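PDB 5IZ5: cytosolic phospholipase A2 delta from Homo sapiens, which hydrolyses the sn-2 ester of glycerophospholipids in a calcium-dependent way, with a preference for linoleic acid at that position. Local coordinates for residues B[691-694]-B[695-699]. The protein carries 3 engineered substitutions. Numbering follows the deposited sequence.
Sequences ELYC and RARGL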
# COMPACT_ATOMS: atom_id res chain seq x y z
N GLU B 691 -1.87 20.34 -5.79
CA GLU B 691 -1.05 21.18 -6.67
C GLU B 691 0.35 21.40 -6.10
O GLU B 691 1.34 21.26 -6.81
CB GLU B 691 -1.71 22.53 -6.95
CG GLU B 691 -0.95 23.32 -8.03
CD GLU B 691 -0.00 24.36 -7.47
OE1 GLU B 691 -0.42 25.14 -6.59
OE2 GLU B 691 1.16 24.40 -7.93
N LEU B 692 0.42 21.76 -4.82
CA LEU B 692 1.70 21.90 -4.13
C LEU B 692 2.49 20.59 -4.14
O LEU B 692 3.69 20.58 -4.40
CB LEU B 692 1.50 22.30 -2.66
CG LEU B 692 2.24 23.55 -2.17
CD1 LEU B 692 2.11 23.71 -0.66
CD2 LEU B 692 3.72 23.51 -2.54
N TYR B 693 1.79 19.50 -3.85
CA TYR B 693 2.37 18.17 -3.84
C TYR B 693 2.99 17.85 -5.21
O TYR B 693 4.13 17.40 -5.27
CB TYR B 693 1.28 17.17 -3.45
CG TYR B 693 1.71 15.79 -3.02
CD1 TYR B 693 2.16 15.54 -1.72
CD2 TYR B 693 1.60 14.71 -3.89
CE1 TYR B 693 2.53 14.27 -1.31
CE2 TYR B 693 1.97 13.43 -3.49
CZ TYR B 693 2.43 13.22 -2.21
OH TYR B 693 2.78 11.94 -1.83
N CYS B 694 2.25 18.11 -6.29
CA CYS B 694 2.73 17.92 -7.67
C CYS B 694 3.90 18.82 -8.00
O CYS B 694 4.84 18.39 -8.67
CB CYS B 694 1.61 18.19 -8.69
SG CYS B 694 0.31 16.96 -8.74
N ARG B 695 3.83 20.08 -7.56
CA ARG B 695 4.86 21.06 -7.89
C ARG B 695 6.19 20.68 -7.24
O ARG B 695 7.24 20.79 -7.86
CB ARG B 695 4.47 22.47 -7.44
CG ARG B 695 5.24 23.56 -8.18
CD ARG B 695 5.61 24.77 -7.31
NE ARG B 695 4.57 25.24 -6.39
CZ ARG B 695 3.43 25.83 -6.74
NH1 ARG B 695 3.11 26.00 -8.02
NH2 ARG B 695 2.59 26.23 -5.80
N ALA B 696 6.13 20.22 -5.99
CA ALA B 696 7.33 19.78 -5.29
C ALA B 696 8.03 18.62 -6.03
O ALA B 696 9.25 18.48 -5.94
CB ALA B 696 7.00 19.37 -3.86
N ARG B 697 7.26 17.82 -6.77
CA ARG B 697 7.79 16.64 -7.46
C ARG B 697 7.92 16.81 -8.98
O ARG B 697 8.16 15.84 -9.69
CB ARG B 697 6.90 15.45 -7.15
CG ARG B 697 6.83 15.16 -5.66
CD ARG B 697 5.66 14.27 -5.30
NE ARG B 697 5.84 13.73 -3.95
CZ ARG B 697 5.70 14.43 -2.83
NH1 ARG B 697 5.36 15.71 -2.86
NH2 ARG B 697 5.90 13.84 -1.65
N GLY B 698 7.78 18.05 -9.46
CA GLY B 698 7.93 18.33 -10.88
C GLY B 698 6.89 17.68 -11.78
O GLY B 698 7.18 17.34 -12.93
N LEU B 699 5.68 17.51 -11.26
CA LEU B 699 4.57 16.95 -12.04
C LEU B 699 3.73 18.10 -12.59
O LEU B 699 3.27 18.94 -11.82
CB LEU B 699 3.71 16.04 -11.16
CG LEU B 699 4.41 14.80 -10.59
CD1 LEU B 699 3.44 13.99 -9.76
CD2 LEU B 699 5.00 13.94 -11.70
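Arg695 folds back through bends at chi2 and chi3 onto Glu691, one helical turn before it, in a salt bridge whose OE2 to NH1 separation of 2.5 Å is unusually short. Glu691 OE2 comes over a face of the Arg695 guanidinium and not in line with its N-H bonds, the planes 64° apart. Oppositely charged long chains suit this i, i+4 spacing on an exposed helix side. The small side chain of buried Cys694 touches Phe664 and Phe701, a place a compact residue probably suits, and Cys694 CB meets Leu699 CB at 3.9 Å. Two residues after Arg695, Arg697 lays its guanidinium flat over one face of the Tyr693 ring, the planes 16° apart and Arg697 CZ 3.6 Å from the ring centroid, a cation-pi stack. Arg697 NH1 also donates to Tyr693 O at 3.2 Å, which sits at the guanidinium edge; stack and bond together fix the group's rotation. With CG anti to its own N (chi1 -165°), Tyr693 turns its ring to meet it, and its hydroxyl is hydrogen-bonded to Trp484 NE1. A leucine in place of Arg697 would probably leave that ring face without its cation and Tyr693 O without its side-chain donor. Cys694 O accepts from Leu699 N at 2.9 Å, while Gly698 N reaches Arg695 O at 3.2 Å. Gly698 takes the positive phi that glycine tolerates readily, as the C-prime residue of a Schellman motif closing helix 685-696.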